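Local coordinates for CghA (Chaetomium globosum, PDB 6KBC), which belongs to the Diels-Alderase family of the calycin clan, a two-domain beta-rich protein that holds the ligand WK1 in a pocket, at residues A[280-292]-A[297-309]. Sequence-based numbering, arbitrary orientation.
Sequences KIVSNALRSLPPD and AATADAVRTEKLY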
loop_
_atom_site.group_PDB
_atom_site.type_symbol
_atom_site.label_atom_id
_atom_site.label_comp_id
_atom_site.label_asym_id
_atom_site.label_seq_id
_atom_site.Cartn_x
_atom_site.Cartn_y
_atom_site.Cartn_z
ATOM N N LYS A 280 -16.063 -9.529 -7.554
ATOM C CA LYS A 280 -15.475 -10.627 -8.309
ATOM C C LYS A 280 -14.180 -10.136 -8.954
ATOM O O LYS A 280 -14.161 -9.058 -9.559
ATOM C CB LYS A 280 -16.454 -11.087 -9.375
ATOM C CG LYS A 280 -17.710 -11.648 -8.731
ATOM C CD LYS A 280 -18.697 -12.179 -9.727
ATOM C CE LYS A 280 -19.932 -12.605 -8.971
ATOM N NZ LYS A 280 -19.606 -13.764 -8.102
ATOM N N ILE A 281 -13.109 -10.921 -8.838
ATOM C CA ILE A 281 -11.848 -10.506 -9.446
ATOM C C ILE A 281 -11.963 -10.659 -10.958
ATOM O O ILE A 281 -12.318 -11.724 -11.475
ATOM C CB ILE A 281 -10.661 -11.283 -8.863
ATOM C CG1 ILE A 281 -9.336 -10.671 -9.364
ATOM C CG2 ILE A 281 -10.783 -12.789 -9.115
ATOM C CD1 ILE A 281 -8.202 -10.811 -8.380
ATOM N N VAL A 282 -11.728 -9.571 -11.684
ATOM C CA VAL A 282 -11.863 -9.606 -13.132
ATOM C C VAL A 282 -10.533 -9.388 -13.834
ATOM O O VAL A 282 -10.423 -9.692 -15.034
ATOM C CB VAL A 282 -12.928 -8.600 -13.622
ATOM C CG1 VAL A 282 -14.320 -8.993 -13.065
ATOM C CG2 VAL A 282 -12.575 -7.166 -13.222
ATOM N N SER A 283 -9.511 -8.926 -13.118
ATOM C CA SER A 283 -8.141 -8.941 -13.620
ATOM C C SER A 283 -7.220 -9.233 -12.444
ATOM O O SER A 283 -7.103 -8.421 -11.522
ATOM C CB SER A 283 -7.773 -7.615 -14.295
ATOM O OG SER A 283 -6.492 -7.700 -14.920
ATOM N N ASN A 284 -6.575 -10.397 -12.471
ATOM C CA ASN A 284 -5.533 -10.735 -11.505
ATOM C C ASN A 284 -4.202 -10.349 -12.141
ATOM O O ASN A 284 -3.517 -11.166 -12.769
ATOM C CB ASN A 284 -5.604 -12.216 -11.151
ATOM C CG ASN A 284 -4.556 -12.627 -10.142
ATOM O OD1 ASN A 284 -3.953 -11.793 -9.487
ATOM N ND2 ASN A 284 -4.340 -13.930 -10.012
ATOM N N ALA A 285 -3.829 -9.085 -11.980
ATOM C CA ALA A 285 -2.813 -8.469 -12.834
ATOM C C ALA A 285 -1.448 -8.607 -12.176
ATOM O O ALA A 285 -1.065 -7.809 -11.317
ATOM C CB ALA A 285 -3.162 -7.012 -13.113
ATOM N N LEU A 286 -0.704 -9.625 -12.592
ATOM C CA LEU A 286 0.666 -9.820 -12.147
ATOM C C LEU A 286 1.653 -9.483 -13.255
ATOM O O LEU A 286 2.848 -9.772 -13.128
ATOM C CB LEU A 286 0.854 -11.261 -11.686
ATOM C CG LEU A 286 -0.090 -11.637 -10.543
ATOM C CD1 LEU A 286 -0.007 -13.132 -10.290
ATOM C CD2 LEU A 286 0.244 -10.822 -9.277
ATOM N N ARG A 287 1.165 -8.890 -14.337
ATOM C CA ARG A 287 1.964 -8.482 -15.482
ATOM C C ARG A 287 1.730 -6.991 -15.719
ATOM O O ARG A 287 0.581 -6.545 -15.787
ATOM C CB ARG A 287 1.578 -9.306 -16.719
ATOM C CG ARG A 287 2.280 -8.897 -18.020
ATOM C CD ARG A 287 1.738 -9.721 -19.189
ATOM N NE ARG A 287 2.204 -11.110 -19.122
ATOM C CZ ARG A 287 1.920 -12.030 -20.031
ATOM N NH1 ARG A 287 1.165 -11.717 -21.074
ATOM N NH2 ARG A 287 2.396 -13.261 -19.896
ATOM N N SER A 288 2.812 -6.226 -15.832
ATOM C CA SER A 288 2.760 -4.781 -16.028
ATOM C C SER A 288 3.210 -4.460 -17.449
ATOM O O SER A 288 4.345 -4.763 -17.818
ATOM C CB SER A 288 3.658 -4.080 -15.007
ATOM O OG SER A 288 3.506 -2.661 -15.042
ATOM N N LEU A 289 2.333 -3.799 -18.234
ATOM C CA LEU A 289 2.599 -3.601 -19.651
ATOM C C LEU A 289 3.338 -2.294 -19.907
ATOM O O LEU A 289 3.192 -1.333 -19.141
ATOM C CB LEU A 289 1.298 -3.569 -20.427
ATOM C CG LEU A 289 0.535 -4.882 -20.293
ATOM C CD1 LEU A 289 -0.854 -4.725 -20.867
ATOM C CD2 LEU A 289 1.326 -5.988 -21.012
ATOM N N PRO A 290 4.095 -2.239 -21.004
ATOM C CA PRO A 290 4.696 -0.967 -21.436
ATOM C C PRO A 290 3.643 0.125 -21.509
ATOM O O PRO A 290 2.572 -0.066 -22.102
ATOM C CB PRO A 290 5.261 -1.298 -22.824
ATOM C CG PRO A 290 5.575 -2.773 -22.736
ATOM C CD PRO A 290 4.476 -3.363 -21.880
ATOM N N PRO A 291 3.909 1.273 -20.888
ATOM C CA PRO A 291 2.880 2.320 -20.764
ATOM C C PRO A 291 2.357 2.858 -22.093
ATOM O O PRO A 291 1.268 3.446 -22.110
ATOM C CB PRO A 291 3.609 3.428 -19.985
ATOM C CG PRO A 291 4.679 2.704 -19.221
ATOM C CD PRO A 291 5.136 1.593 -20.131
ATOM N N ASP A 292 3.095 2.715 -23.198
ATOM C CA ASP A 292 2.650 3.278 -24.467
ATOM C C ASP A 292 1.919 2.267 -25.345
ATOM O O ASP A 292 1.600 2.572 -26.503
ATOM C CB ASP A 292 3.841 3.925 -25.204
ATOM C CG ASP A 292 4.914 2.925 -25.611
ATOM O OD1 ASP A 292 4.984 1.830 -25.010
ATOM O OD2 ASP A 292 5.730 3.273 -26.508
ATOM N N ALA A 297 -3.916 -7.328 -27.087
ATOM C CA ALA A 297 -3.313 -8.612 -26.768
ATOM C C ALA A 297 -3.525 -8.934 -25.294
ATOM O O ALA A 297 -3.477 -8.055 -24.429
ATOM C CB ALA A 297 -1.827 -8.630 -27.101
ATOM N N ALA A 298 -3.782 -10.205 -25.011
ATOM C CA ALA A 298 -3.956 -10.601 -23.627
ATOM C C ALA A 298 -3.702 -12.092 -23.467
ATOM O O ALA A 298 -4.652 -12.878 -23.435
ATOM C CB ALA A 298 -5.362 -10.238 -23.144
ATOM N N THR A 299 -2.436 -12.487 -23.353
ATOM C CA THR A 299 -2.110 -13.860 -23.005
ATOM C C THR A 299 -2.097 -14.091 -21.502
ATOM O O THR A 299 -1.898 -15.228 -21.062
ATOM C CB THR A 299 -0.752 -14.252 -23.595
ATOM O OG1 THR A 299 0.293 -13.492 -22.970
ATOM C CG2 THR A 299 -0.754 -13.971 -25.097
ATOM N N ALA A 300 -2.267 -13.037 -20.712
ATOM C CA ALA A 300 -2.428 -13.141 -19.270
ATOM C C ALA A 300 -3.117 -11.872 -18.809
ATOM O O ALA A 300 -3.092 -10.848 -19.502
ATOM C CB ALA A 300 -1.099 -13.315 -18.537
ATOM N N ASP A 301 -3.745 -11.957 -17.639
ATOM C CA ASP A 301 -4.262 -10.755 -17.008
ATOM C C ASP A 301 -3.111 -9.773 -16.818
ATOM O O ASP A 301 -1.979 -10.159 -16.505
ATOM C CB ASP A 301 -4.893 -11.077 -15.656
ATOM C CG ASP A 301 -6.241 -11.817 -15.758
ATOM O OD1 ASP A 301 -6.735 -12.155 -16.868
ATOM O OD2 ASP A 301 -6.808 -12.061 -14.675
ATOM N N ALA A 302 -3.395 -8.493 -16.996
ATOM C CA ALA A 302 -2.308 -7.537 -16.933
ATOM C C ALA A 302 -2.882 -6.177 -16.594
ATOM O O ALA A 302 -4.088 -5.941 -16.715
ATOM C CB ALA A 302 -1.530 -7.493 -18.259
ATOM N N VAL A 303 -2.006 -5.295 -16.135
ATOM C CA VAL A 303 -2.367 -3.900 -15.968
ATOM C C VAL A 303 -1.280 -3.064 -16.616
ATOM O O VAL A 303 -0.102 -3.433 -16.591
ATOM C CB VAL A 303 -2.576 -3.520 -14.490
ATOM C CG1 VAL A 303 -1.292 -3.618 -13.709
ATOM C CG2 VAL A 303 -3.180 -2.108 -14.397
ATOM N N ARG A 304 -1.690 -1.979 -17.260
ATOM C CA ARG A 304 -0.782 -0.963 -17.766
ATOM C C ARG A 304 -0.970 0.293 -16.935
ATOM O O ARG A 304 -2.102 0.764 -16.770
ATOM C CB ARG A 304 -1.072 -0.698 -19.243
ATOM C CG ARG A 304 -0.161 0.343 -19.892
ATOM C CD ARG A 304 -0.506 0.420 -21.344
ATOM N NE ARG A 304 -1.891 0.841 -21.585
ATOM C CZ ARG A 304 -2.271 2.115 -21.663
ATOM N NH1 ARG A 304 -1.374 3.081 -21.512
ATOM N NH2 ARG A 304 -3.540 2.425 -21.904
ATOM N N THR A 305 0.118 0.806 -16.375
ATOM C CA THR A 305 0.107 2.064 -15.639
ATOM C C THR A 305 0.780 3.120 -16.514
ATOM O O THR A 305 1.920 2.925 -16.940
ATOM C CB THR A 305 0.857 1.931 -14.319
ATOM O OG1 THR A 305 2.243 1.662 -14.607
ATOM C CG2 THR A 305 0.245 0.803 -13.450
ATOM N N GLU A 306 0.092 4.228 -16.784
ATOM C CA GLU A 306 0.655 5.257 -17.665
ATOM C C GLU A 306 0.506 6.616 -17.009
ATOM O O GLU A 306 -0.611 7.025 -16.665
ATOM C CB GLU A 306 -0.024 5.264 -19.041
ATOM C CG GLU A 306 0.405 6.469 -19.876
ATOM C CD GLU A 306 -0.195 6.487 -21.276
ATOM O OE1 GLU A 306 0.474 7.004 -22.189
ATOM O OE2 GLU A 306 -1.310 5.944 -21.465
ATOM N N LYS A 307 1.624 7.305 -16.826
ATOM C CA LYS A 307 1.578 8.662 -16.302
ATOM C C LYS A 307 0.790 9.548 -17.264
ATOM O O LYS A 307 0.987 9.485 -18.481
ATOM C CB LYS A 307 2.994 9.216 -16.119
ATOM C CG LYS A 307 3.830 8.515 -15.039
ATOM C CD LYS A 307 5.326 8.779 -15.304
ATOM C CE LYS A 307 6.193 7.797 -14.542
ATOM N NZ LYS A 307 6.056 8.013 -13.066
ATOM N N LEU A 308 -0.131 10.341 -16.709
ATOM C CA LEU A 308 -0.954 11.273 -17.474
ATOM C C LEU A 308 -0.393 12.671 -17.296
ATOM O O LEU A 308 -0.045 13.060 -16.177
ATOM C CB LEU A 308 -2.405 11.241 -17.004
ATOM C CG LEU A 308 -3.192 9.959 -17.272
ATOM C CD1 LEU A 308 -4.570 10.061 -16.672
ATOM C CD2 LEU A 308 -3.303 9.701 -18.766
ATOM N N TYR A 309 -0.274 13.411 -18.403
ATOM C CA TYR A 309 0.201 14.788 -18.360
ATOM C C TYR A 309 -0.827 15.789 -18.859
ATOM O O TYR A 309 -0.672 16.983 -18.592
ATOM C CB TYR A 309 1.489 14.932 -19.194
ATOM C CG TYR A 309 2.581 14.045 -18.647
ATOM C CD1 TYR A 309 3.354 14.450 -17.574
ATOM C CD2 TYR A 309 2.797 12.771 -19.179
ATOM C CE1 TYR A 309 4.340 13.627 -17.051
ATOM C CE2 TYR A 309 3.781 11.948 -18.672
ATOM C CZ TYR A 309 4.544 12.384 -17.606
ATOM O OH TYR A 309 5.518 11.570 -17.081
HETATM O O HOH W 1 -0.772 -11.711 -14.759
HETATM O O HOH W 2 -1.214 -9.578 -21.222
HETATM O O HOH W 3 2.479 -0.784 -16.669
#
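Two backbone hydrogen bonds tie Arg287 and Leu289 to Val303. Val303 N gives its hydrogen to Arg287 O at 2.9 Å, and Leu289 N gives one to Val303 O at 3.0 Å, so both polar groups of Val303 are engaged by residues flanking Ser288, the pattern of a parallel bridge. Water 3 carries the pairing onward, donating to Leu289 O and accepting from Thr305 N, with a second donation to Ser288 OG, which also bonds Asn269.

Side chains grip the backbone at each end of this pairing. Asp301 OD2 accepts from Asn284 N at 2.8 Å on its anti side, while OD1 binds Ala332 N, so both carboxylate oxygens are anchored. Arg304 NH1 reaches Pro291 O at 2.7 Å, a bent bond (133° at the hydrogen), and forms a salt bridge to Glu306 OE2, which lies in the guanidinium plane while the nitrogen stands above the plane of the carboxylate. A salt bridge from NE to Glu328 holds the group from strand 324-330.

The Arg287 chain, extended to CD, turns at chi3 (-72°) and lays one guanidinium face on Ala300 CB, which sits 3.6 Å from CZ. NH1 meets Thr299 OG1 within the guanidinium plane in a nearly straight bond, and water 2 links the same nitrogen to Ala300 O.

Apolar contacts fall on two faces: Ala285 CB lies 3.8 Å from Val303 CB, near Phe329, whereas Leu289 CD1 packs on Ala302 CB.

Strand 280-285 crosses strand 302-308 at 77°, so the chain turns before 288-289 runs parallel to 302-308. Strand 280-285 pairs antiparallel with 269-277 and strand 302-308 with 324-330, so this short parallel pairing brings the two ends of a curled run of strands together, consistent with closure of a calycin-type beta-barrel in the C-terminal domain.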